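Local coordinates for protein homocysteine S-methyltransferase (Escherichia coli, PDB 5DMM) that catalyses methyl transfer from S-methylmethionine, or less efficiently S-adenosylmethionine, to homocysteine, using a zinc ion and yielding methionine, at residues A[224-230]-A[249-255]; A[239-243]-A[284-289]; A[164-170]-A[190-196]. All coordinates share one frame; numbering follows the deposited sequence.

Interaction 1: residues A[224-230]-A[249-255]; sequences ALGINCI and PLVVYPN. With ZN (zinc ion), chain B; HCS (2-amino-4-mercapto-butyric acid), chain F.
N228 lays its CB over the centre of one face of the Y253 ring, 3.4 Å from the ring centroid, a CH-pi contact between side chains lying side by side. The amide plane lies 21° from the ring plane, and N228 CG is 3.8 Å from Y253 CZ. The two residues pair in register with their side chains on the same face of the sheet, and with CG between backbone N and carbonyl carbon in both (chi1 71° and 43°) the two groups run alongside each other. Strands 224-228 and 250-253 are parallel neighbours in the TIM barrel, linked by a beta-alpha-beta crossover. Their ladder includes V251 N to L225 O (2.7 Å) and I227 N to V251 O (2.9 Å). V251 O also approaches G226 CA at 3.1 Å, where a CB would collide with it. Beyond the strands, N255 N bonds I230 O at 3.0 Å, and C229 SG binds zinc at 2.5 Å, with C295 as another ligand. N228 OD1 bonds S194 OG and T169 N, while Y253 OH bonds E168 OE1. Hydrogen bonds to strands 164-170 and 191-197 thus probably hold these buried polar ends in place beside the homocysteine pocket.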
loop_
_atom_site.group_PDB
_atom_site.type_symbol
_atom_site.label_atom_id
_atom_site.label_comp_id
_atom_site.label_asym_id
_atom_site.label_seq_id
_atom_site.Cartn_x
_atom_site.Cartn_y
_atom_site.Cartn_z
ATOM N N ALA A 224 7.468 -9.136 -0.936
ATOM C CA ALA A 224 6.936 -8.877 -2.271
ATOM C C ALA A 224 7.366 -7.489 -2.763
ATOM O O ALA A 224 7.684 -6.598 -1.966
ATOM C CB ALA A 224 5.407 -9.023 -2.280
ATOM N N LEU A 225 7.398 -7.329 -4.080
ATOM C CA LEU A 225 7.880 -6.116 -4.751
ATOM C C LEU A 225 6.918 -5.790 -5.870
ATOM O O LEU A 225 6.358 -6.697 -6.468
ATOM C CB LEU A 225 9.275 -6.322 -5.361
ATOM C CG LEU A 225 10.443 -6.766 -4.502
ATOM C CD1 LEU A 225 11.691 -6.782 -5.328
ATOM C CD2 LEU A 225 10.578 -5.786 -3.375
ATOM N N GLY A 226 6.749 -4.523 -6.211
ATOM C CA GLY A 226 5.927 -4.245 -7.375
ATOM C C GLY A 226 5.754 -2.791 -7.719
ATOM O O GLY A 226 6.616 -1.977 -7.429
ATOM N N ILE A 227 4.629 -2.479 -8.355
ATOM C CA ILE A 227 4.364 -1.122 -8.810
ATOM C C ILE A 227 2.941 -0.690 -8.447
ATOM O O ILE A 227 2.017 -1.506 -8.409
ATOM C CB ILE A 227 4.568 -1.009 -10.336
ATOM C CG1 ILE A 227 3.702 -2.057 -11.034
ATOM C CG2 ILE A 227 6.049 -1.189 -10.683
ATOM C CD1 ILE A 227 3.675 -1.950 -12.568
ATOM N N ASN A 228 2.759 0.591 -8.155
ATOM C CA ASN A 228 1.414 1.108 -7.938
ATOM C C ASN A 228 1.343 2.578 -8.314
ATOM O O ASN A 228 2.374 3.229 -8.483
ATOM C CB ASN A 228 0.974 0.903 -6.479
ATOM C CG ASN A 228 1.718 1.816 -5.505
ATOM O OD1 ASN A 228 2.905 1.619 -5.231
ATOM N ND2 ASN A 228 1.006 2.807 -4.957
ATOM N N CYS A 229 0.125 3.085 -8.445
ATOM C CA CYS A 229 -0.105 4.484 -8.793
ATOM C C CYS A 229 0.555 4.821 -10.123
ATOM O O CYS A 229 1.162 5.871 -10.290
ATOM C CB CYS A 229 0.403 5.400 -7.678
ATOM S SG CYS A 229 -0.392 7.031 -7.674
ATOM N N ILE A 230 0.421 3.902 -11.071
ATOM C CA ILE A 230 0.997 4.048 -12.403
ATOM C C ILE A 230 -0.128 3.867 -13.426
ATOM O O ILE A 230 -1.153 3.257 -13.117
ATOM C CB ILE A 230 2.130 3.015 -12.626
ATOM C CG1 ILE A 230 2.796 3.174 -13.997
ATOM C CG2 ILE A 230 1.594 1.594 -12.462
ATOM C CD1 ILE A 230 3.882 2.126 -14.260
ATOM N N PRO A 249 6.925 -12.806 -5.171
ATOM C CA PRO A 249 5.584 -12.451 -5.655
ATOM C C PRO A 249 5.534 -10.970 -6.025
ATOM O O PRO A 249 5.982 -10.130 -5.227
ATOM C CB PRO A 249 4.657 -12.739 -4.458
ATOM C CG PRO A 249 5.473 -13.430 -3.442
ATOM C CD PRO A 249 6.925 -13.251 -3.767
ATOM N N LEU A 250 5.010 -10.639 -7.205
ATOM C CA LEU A 250 5.002 -9.244 -7.632
ATOM C C LEU A 250 3.663 -8.586 -7.333
ATOM O O LEU A 250 2.606 -9.221 -7.410
ATOM C CB LEU A 250 5.323 -9.124 -9.124
ATOM C CG LEU A 250 6.722 -9.602 -9.556
ATOM C CD1 LEU A 250 6.907 -9.370 -11.059
ATOM C CD2 LEU A 250 7.844 -8.920 -8.746
ATOM N N VAL A 251 3.733 -7.299 -7.008
ATOM C CA VAL A 251 2.574 -6.509 -6.619
ATOM C C VAL A 251 2.195 -5.538 -7.730
ATOM O O VAL A 251 3.057 -4.909 -8.332
ATOM C CB VAL A 251 2.864 -5.704 -5.322
ATOM C CG1 VAL A 251 1.655 -4.899 -4.913
ATOM C CG2 VAL A 251 3.297 -6.624 -4.198
ATOM N N VAL A 252 0.902 -5.397 -7.997
ATOM C CA VAL A 252 0.490 -4.434 -8.999
ATOM C C VAL A 252 -0.884 -3.869 -8.663
ATOM O O VAL A 252 -1.854 -4.603 -8.520
ATOM C CB VAL A 252 0.494 -5.052 -10.433
ATOM C CG1 VAL A 252 -0.329 -6.343 -10.503
ATOM C CG2 VAL A 252 -0.006 -4.049 -11.453
ATOM N N TYR A 253 -0.943 -2.561 -8.476
ATOM C CA TYR A 253 -2.225 -1.899 -8.356
ATOM C C TYR A 253 -2.158 -0.515 -8.988
ATOM O O TYR A 253 -1.677 0.444 -8.378
ATOM C CB TYR A 253 -2.720 -1.838 -6.897
ATOM C CG TYR A 253 -1.771 -1.472 -5.756
ATOM C CD1 TYR A 253 -2.026 -0.357 -4.962
ATOM C CD2 TYR A 253 -0.700 -2.291 -5.403
ATOM C CE1 TYR A 253 -1.210 -0.029 -3.877
ATOM C CE2 TYR A 253 0.128 -1.968 -4.324
ATOM C CZ TYR A 253 -0.139 -0.841 -3.564
ATOM O OH TYR A 253 0.670 -0.509 -2.497
ATOM N N PRO A 254 -2.627 -0.425 -10.241
ATOM C CA PRO A 254 -2.509 0.793 -11.040
ATOM C C PRO A 254 -3.679 1.746 -10.840
ATOM O O PRO A 254 -4.664 1.417 -10.169
ATOM C CB PRO A 254 -2.495 0.255 -12.470
ATOM C CG PRO A 254 -3.423 -0.930 -12.393
ATOM C CD PRO A 254 -3.107 -1.565 -11.053
ATOM N N ASN A 255 -3.559 2.927 -11.427
ATOM C CA ASN A 255 -4.662 3.872 -11.452
ATOM C C ASN A 255 -5.737 3.403 -12.420
ATOM O O ASN A 255 -5.468 2.615 -13.328
ATOM C CB ASN A 255 -4.158 5.255 -11.839
ATOM C CG ASN A 255 -3.089 5.755 -10.896
ATOM O OD1 ASN A 255 -3.114 5.446 -9.714
ATOM N ND2 ASN A 255 -2.135 6.510 -11.416
HETATM ZN ZN ZN B . -2.145 5.705 -6.391
HETATM N N HCS F . -3.167 5.950 -0.264
HETATM C CA HCS F . -3.109 4.937 -1.300
HETATM C CB HCS F . -1.891 5.181 -2.181
HETATM C CG HCS F . -1.977 6.538 -2.869
HETATM S SD HCS F . -0.704 6.648 -4.151
HETATM C C HCS F . -3.006 3.581 -0.668
HETATM O OXT HCS F . -2.954 3.506 0.579
HETATM O O HCS F . -2.974 2.576 -1.411
#

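Interaction 2: residues A[239-243]-A[284-289]; sequences LQHLH and WQAAGA
H243 presses one face of its imidazole against the A287-G288 peptide, with A287 C 3.6 Å above the ring plane near the rim and G288 N over the same face. No hydrogen bond crosses between the segments: H243 ND1 comes within 3.4 Å of A287 O, but the angle is poor. The peptide belongs to a Schellman motif that ends helix 281-286 on the outside of the TIM barrel, with G288 as its C-prime residue. The evidence is a positive phi of 91° at G288 together with two backbone bonds, A289 N to W284 O and G288 N to Q285 O. At that phi a CB would jam against the preceding carbonyl oxygen, and it would also collide with H243 ND1.

H243 CB lies 3.2 Å from A287 O, and CG, anti to the backbone N (chi1 -174°), carries the ring on over the turn. One helical turn earlier the contact is apolar and buried. L239 CB meets A287 CB at 4.0 Å, and the same methyl of A287 is flanked by Q240 CG. L239 CD1 reaches further, crossing the indole obliquely to touch W284 CD1 at 3.6 Å, and it closes on A289 CB at 4.2 Å. L239 and W284 both also touch V252 of strand 250-253, so this part of the contact joins two outer helices over a barrel strand. The indole has a polar tie to helix 235-243 as well, since W284 NE1 bonds T235 OG1. H243 and Q240, by contrast, lie on the exposed side. At the helix end, W284 O accepts two amides from opposite faces of its carbonyl plane, A287 N at 2.9 Å and A289 N at 3.1 Å.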
loop_
_atom_site.group_PDB
_atom_site.type_symbol
_atom_site.label_atom_id
_atom_site.label_comp_id
_atom_site.label_asym_id
_atom_site.label_seq_id
_atom_site.Cartn_x
_atom_site.Cartn_y
_atom_site.Cartn_z
ATOM N N LEU A 239 6.231 -4.828 -15.124
ATOM C CA LEU A 239 6.163 -6.133 -14.473
ATOM C C LEU A 239 7.029 -7.148 -15.188
ATOM O O LEU A 239 7.708 -7.944 -14.547
ATOM C CB LEU A 239 4.729 -6.654 -14.410
ATOM C CG LEU A 239 3.782 -6.000 -13.405
ATOM C CD1 LEU A 239 2.361 -6.568 -13.546
ATOM C CD2 LEU A 239 4.310 -6.182 -11.980
ATOM N N GLN A 240 6.988 -7.138 -16.517
ATOM C CA GLN A 240 7.793 -8.092 -17.284
ATOM C C GLN A 240 9.274 -7.900 -16.984
ATOM O O GLN A 240 10.019 -8.875 -16.905
ATOM C CB GLN A 240 7.511 -7.958 -18.786
ATOM C CG GLN A 240 6.191 -8.566 -19.192
ATOM C CD GLN A 240 5.767 -8.205 -20.606
ATOM O OE1 GLN A 240 6.279 -7.252 -21.203
ATOM N NE2 GLN A 240 4.817 -8.967 -21.150
ATOM N N HIS A 241 9.697 -6.654 -16.787
ATOM C CA HIS A 241 11.093 -6.391 -16.455
ATOM C C HIS A 241 11.433 -6.927 -15.056
ATOM O O HIS A 241 12.446 -7.613 -14.876
ATOM C CB HIS A 241 11.398 -4.894 -16.563
ATOM C CG HIS A 241 12.840 -4.543 -16.331
ATOM N ND1 HIS A 241 13.851 -4.922 -17.192
ATOM C CD2 HIS A 241 13.440 -3.848 -15.335
ATOM C CE1 HIS A 241 15.008 -4.476 -16.733
ATOM N NE2 HIS A 241 14.787 -3.819 -15.610
ATOM N N LEU A 242 10.582 -6.633 -14.071
ATOM C CA LEU A 242 10.763 -7.173 -12.724
ATOM C C LEU A 242 10.755 -8.704 -12.718
ATOM O O LEU A 242 11.505 -9.329 -11.986
ATOM C CB LEU A 242 9.677 -6.639 -11.784
ATOM C CG LEU A 242 9.752 -5.146 -11.472
ATOM C CD1 LEU A 242 8.526 -4.710 -10.682
ATOM C CD2 LEU A 242 11.028 -4.840 -10.670
ATOM N N HIS A 243 9.913 -9.295 -13.560
ATOM C CA HIS A 243 9.782 -10.746 -13.707
ATOM C C HIS A 243 11.110 -11.432 -14.076
ATOM O O HIS A 243 11.335 -12.594 -13.731
ATOM C CB HIS A 243 8.709 -11.033 -14.767
ATOM C CG HIS A 243 8.355 -12.481 -14.935
ATOM N ND1 HIS A 243 8.171 -13.338 -13.872
ATOM C CD2 HIS A 243 8.138 -13.219 -16.053
ATOM C CE1 HIS A 243 7.849 -14.537 -14.323
ATOM N NE2 HIS A 243 7.824 -14.493 -15.644
ATOM N N TRP A 284 -0.748 -9.805 -16.507
ATOM C CA TRP A 284 -0.063 -9.537 -15.240
ATOM C C TRP A 284 0.345 -10.816 -14.540
ATOM O O TRP A 284 1.479 -10.930 -14.064
ATOM C CB TRP A 284 -0.958 -8.709 -14.313
ATOM C CG TRP A 284 -1.150 -7.320 -14.771
ATOM C CD1 TRP A 284 -0.440 -6.663 -15.739
ATOM C CD2 TRP A 284 -2.113 -6.388 -14.277
ATOM N NE1 TRP A 284 -0.911 -5.380 -15.878
ATOM C CE2 TRP A 284 -1.936 -5.185 -14.989
ATOM C CE3 TRP A 284 -3.116 -6.461 -13.303
ATOM C CZ2 TRP A 284 -2.738 -4.059 -14.771
ATOM C CZ3 TRP A 284 -3.916 -5.343 -13.088
ATOM C CH2 TRP A 284 -3.718 -4.159 -13.815
ATOM N N GLN A 285 -0.575 -11.777 -14.473
ATOM C CA GLN A 285 -0.301 -13.024 -13.778
ATOM C C GLN A 285 0.825 -13.782 -14.475
ATOM O O GLN A 285 1.668 -14.401 -13.825
ATOM C CB GLN A 285 -1.554 -13.893 -13.706
ATOM C CG GLN A 285 -1.338 -15.242 -13.032
ATOM C CD GLN A 285 -2.637 -15.993 -12.779
ATOM O OE1 GLN A 285 -3.726 -15.426 -12.883
ATOM N NE2 GLN A 285 -2.526 -17.274 -12.432
ATOM N N ALA A 286 0.839 -13.712 -15.801
ATOM C CA ALA A 286 1.871 -14.375 -16.581
ATOM C C ALA A 286 3.224 -13.704 -16.363
ATOM O O ALA A 286 4.266 -14.295 -16.653
ATOM C CB ALA A 286 1.512 -14.374 -18.064
ATOM N N ALA A 287 3.207 -12.465 -15.878
ATOM C CA ALA A 287 4.441 -11.738 -15.601
ATOM C C ALA A 287 4.829 -11.804 -14.130
ATOM O O ALA A 287 5.650 -11.020 -13.684
ATOM C CB ALA A 287 4.322 -10.284 -16.040
ATOM N N GLY A 288 4.247 -12.738 -13.383
ATOM C CA GLY A 288 4.659 -12.992 -12.014
ATOM C C GLY A 288 3.925 -12.194 -10.947
ATOM O O GLY A 288 4.289 -12.256 -9.769
ATOM N N ALA A 289 2.897 -11.453 -11.346
ATOM C CA ALA A 289 2.095 -10.713 -10.366
ATOM C C ALA A 289 1.256 -11.703 -9.574
ATOM O O ALA A 289 0.649 -12.617 -10.156
ATOM C CB ALA A 289 1.200 -9.675 -11.048
#

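Interaction 3: residues A[164-170]-A[190-196]; sequences LLACETL and RAWFSFT. With HCS (2-amino-4-mercapto-butyric acid), chain F.
A166 and W192 make the tight part of this contact: A166 CB sits over one face of the indole toward its rim, 3.4 Å from W192 CZ2. Strands 164-168 and 191-195 run parallel in the TIM barrel, joined by a beta-alpha-beta crossover through helix 173-183. W192 has CG between its backbone N and carbonyl carbon (chi1 76°), which folds the indole back across A166, while L164 CD1 comes in at 3.7 Å from W192 CE3. W192 NE1 bonds Y253 OH. A leucine in place of W192 would probably leave Y253 OH without this donor and open a gap beside A166 CB and L164 CD1.

On the other side of the sheet C167 CB lies over the F193 ring, 4.1 Å from its centroid, with the sulfur oblique to it; L170 CD1 reaches the same ring. A beta bulge then shifts the register by one: S194 N bonds C167 O, but S194 O takes L170 N at 3.1 Å, in the carbonyl plane and on a lone pair. The bulge spans E168 and T169, two residues of the homocysteine pocket. E168 extends beyond CG to the ligand carboxylate, where OE2 is 2.6 Å from OXT, and T169 OG1 is 3.2 Å from the ligand's SD. S121 OG bonds E168 OE2.

At the opposite end the backbones stay closely paired, L165 N bonding R190 O at 2.9 Å, and the looseness is in the partly exposed R190 side chain. It touches L164 through its root, CB to CB at 4.4 Å. The guanidinium leads away, and R190 NH1 bonds P187 O.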
loop_
_atom_site.group_PDB
_atom_site.type_symbol
_atom_site.label_atom_id
_atom_site.label_comp_id
_atom_site.label_asym_id
_atom_site.label_seq_id
_atom_site.Cartn_x
_atom_site.Cartn_y
_atom_site.Cartn_z
ATOM N N LEU A 164 0.964 -6.876 7.738
ATOM C CA LEU A 164 2.179 -6.460 7.055
ATOM C C LEU A 164 2.118 -4.987 6.695
ATOM O O LEU A 164 1.100 -4.327 6.899
ATOM C CB LEU A 164 2.419 -7.299 5.806
ATOM C CG LEU A 164 1.483 -7.125 4.616
ATOM C CD1 LEU A 164 2.065 -7.931 3.449
ATOM C CD2 LEU A 164 0.079 -7.612 4.901
ATOM N N LEU A 165 3.233 -4.483 6.181
ATOM C CA LEU A 165 3.369 -3.087 5.820
ATOM C C LEU A 165 3.360 -2.972 4.314
ATOM O O LEU A 165 4.070 -3.704 3.609
ATOM C CB LEU A 165 4.656 -2.490 6.377
ATOM C CG LEU A 165 4.848 -2.560 7.893
ATOM C CD1 LEU A 165 6.199 -1.999 8.305
ATOM C CD2 LEU A 165 3.737 -1.788 8.605
ATOM N N ALA A 166 2.535 -2.061 3.830
ATOM C CA ALA A 166 2.511 -1.706 2.416
ATOM C C ALA A 166 3.341 -0.445 2.204
ATOM O O ALA A 166 2.830 0.680 2.322
ATOM C CB ALA A 166 1.085 -1.488 1.957
ATOM N N CYS A 167 4.627 -0.622 1.928
ATOM C CA CYS A 167 5.502 0.515 1.680
ATOM C C CYS A 167 5.335 0.829 0.202
ATOM O O CYS A 167 5.827 0.088 -0.641
ATOM C CB CYS A 167 6.947 0.182 2.035
ATOM S SG CYS A 167 7.137 -0.309 3.772
ATOM N N GLU A 168 4.629 1.907 -0.108
ATOM C CA GLU A 168 4.080 2.068 -1.455
ATOM C C GLU A 168 4.299 3.440 -2.076
ATOM O O GLU A 168 4.569 4.421 -1.377
ATOM C CB GLU A 168 2.584 1.780 -1.420
ATOM C CG GLU A 168 1.814 2.742 -0.495
ATOM C CD GLU A 168 0.331 2.433 -0.425
ATOM O OE1 GLU A 168 -0.138 1.559 -1.188
ATOM O OE2 GLU A 168 -0.370 3.072 0.398
ATOM N N THR A 169 4.147 3.502 -3.398
ATOM C CA THR A 169 4.291 4.744 -4.154
ATOM C C THR A 169 5.688 5.356 -3.938
ATOM O O THR A 169 5.857 6.578 -3.930
ATOM C CB THR A 169 3.190 5.779 -3.760
ATOM O OG1 THR A 169 1.976 5.091 -3.431
ATOM C CG2 THR A 169 2.912 6.760 -4.893
ATOM N N LEU A 170 6.686 4.492 -3.785
ATOM C CA LEU A 170 8.049 4.911 -3.440
ATOM C C LEU A 170 8.858 5.300 -4.684
ATOM O O LEU A 170 9.020 4.489 -5.582
ATOM C CB LEU A 170 8.768 3.783 -2.696
ATOM C CG LEU A 170 8.062 3.157 -1.483
ATOM C CD1 LEU A 170 8.887 2.000 -0.958
ATOM C CD2 LEU A 170 7.826 4.188 -0.390
ATOM N N ARG A 190 6.762 -7.757 8.372
ATOM C CA ARG A 190 6.907 -8.160 6.976
ATOM C C ARG A 190 6.359 -7.032 6.110
ATOM O O ARG A 190 5.449 -6.324 6.544
ATOM C CB ARG A 190 6.172 -9.476 6.713
ATOM C CG ARG A 190 6.667 -10.637 7.583
ATOM C CD ARG A 190 8.090 -11.032 7.210
ATOM N NE ARG A 190 8.560 -12.207 7.947
ATOM C CZ ARG A 190 9.188 -12.156 9.124
ATOM N NH1 ARG A 190 9.425 -10.988 9.711
ATOM N NH2 ARG A 190 9.584 -13.278 9.715
ATOM N N ALA A 191 6.903 -6.845 4.906
ATOM C CA ALA A 191 6.448 -5.745 4.050
ATOM C C ALA A 191 6.504 -6.081 2.566
ATOM O O ALA A 191 7.303 -6.930 2.148
ATOM C CB ALA A 191 7.287 -4.493 4.312
ATOM N N TRP A 192 5.673 -5.406 1.773
ATOM C CA TRP A 192 5.948 -5.299 0.347
ATOM C C TRP A 192 6.445 -3.890 0.093
ATOM O O TRP A 192 6.160 -2.973 0.860
ATOM C CB TRP A 192 4.729 -5.662 -0.537
ATOM C CG TRP A 192 3.565 -4.672 -0.691
ATOM C CD1 TRP A 192 3.586 -3.451 -1.314
ATOM C CD2 TRP A 192 2.201 -4.890 -0.290
ATOM N NE1 TRP A 192 2.322 -2.884 -1.295
ATOM C CE2 TRP A 192 1.459 -3.750 -0.679
ATOM C CE3 TRP A 192 1.538 -5.935 0.362
ATOM C CZ2 TRP A 192 0.083 -3.634 -0.438
ATOM C CZ3 TRP A 192 0.175 -5.819 0.593
ATOM C CH2 TRP A 192 -0.536 -4.678 0.201
ATOM N N PHE A 193 7.262 -3.754 -0.943
ATOM C CA PHE A 193 7.749 -2.468 -1.414
ATOM C C PHE A 193 7.244 -2.269 -2.834
ATOM O O PHE A 193 7.551 -3.072 -3.729
ATOM C CB PHE A 193 9.286 -2.408 -1.391
ATOM C CG PHE A 193 9.880 -2.076 -0.037
ATOM C CD1 PHE A 193 9.510 -2.783 1.102
ATOM C CD2 PHE A 193 10.840 -1.083 0.087
ATOM C CE1 PHE A 193 10.070 -2.477 2.357
ATOM C CE2 PHE A 193 11.411 -0.776 1.337
ATOM C CZ PHE A 193 11.023 -1.476 2.468
ATOM N N SER A 194 6.465 -1.215 -3.031
ATOM C CA SER A 194 5.925 -0.909 -4.343
ATOM C C SER A 194 6.365 0.487 -4.775
ATOM O O SER A 194 6.382 1.414 -3.963
ATOM C CB SER A 194 4.406 -1.038 -4.325
ATOM O OG SER A 194 3.863 -0.699 -5.591
ATOM N N PHE A 195 6.706 0.618 -6.058
ATOM C CA PHE A 195 7.434 1.767 -6.598
ATOM C C PHE A 195 6.661 2.562 -7.641
ATOM O O PHE A 195 5.808 2.008 -8.348
ATOM C CB PHE A 195 8.747 1.295 -7.247
ATOM C CG PHE A 195 9.471 0.257 -6.450
ATOM C CD1 PHE A 195 9.956 0.559 -5.186
ATOM C CD2 PHE A 195 9.657 -1.016 -6.953
ATOM C CE1 PHE A 195 10.616 -0.394 -4.439
ATOM C CE2 PHE A 195 10.321 -1.979 -6.207
ATOM C CZ PHE A 195 10.796 -1.665 -4.948
ATOM N N THR A 196 6.983 3.853 -7.761
ATOM C CA THR A 196 6.604 4.617 -8.953
ATOM C C THR A 196 7.810 4.693 -9.890
ATOM O O THR A 196 8.966 4.610 -9.447
ATOM C CB THR A 196 6.105 6.043 -8.636
ATOM O OG1 THR A 196 7.146 6.801 -8.010
ATOM C CG2 THR A 196 4.882 5.988 -7.746
HETATM N N HCS F . -3.167 5.950 -0.264
HETATM C CA HCS F . -3.109 4.937 -1.300
HETATM C CB HCS F . -1.891 5.181 -2.181
HETATM C CG HCS F . -1.977 6.538 -2.869
HETATM S SD HCS F . -0.704 6.648 -4.151
HETATM C C HCS F . -3.006 3.581 -0.668
HETATM O OXT HCS F . -2.954 3.506 0.579
HETATM O O HCS F . -2.974 2.576 -1.411
#

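From the N terminus, interaction 3 closes first: strand 164-170 returns through helix 173-183 to strand 191-197. Strand 222-228 follows, the next neighbour in the sheet, and runs through helix 235-243 to strand 250-253, where interaction 1 closes. Interaction 2 starts on that same connecting helix and closes only at 284-289, so it crosses interaction 1, while interaction 3 precedes both in series. Interactions 1 and 3 meet inside the barrel through side-chain hydrogen bonds from 224-230 and 249-255 to 164-170 and 190-196, and both touch homocysteine. Interaction 2 ties the outer helices to strand 250-253, where L250 N meets G288 O; its centre lies about 17 Å from that of interaction 3.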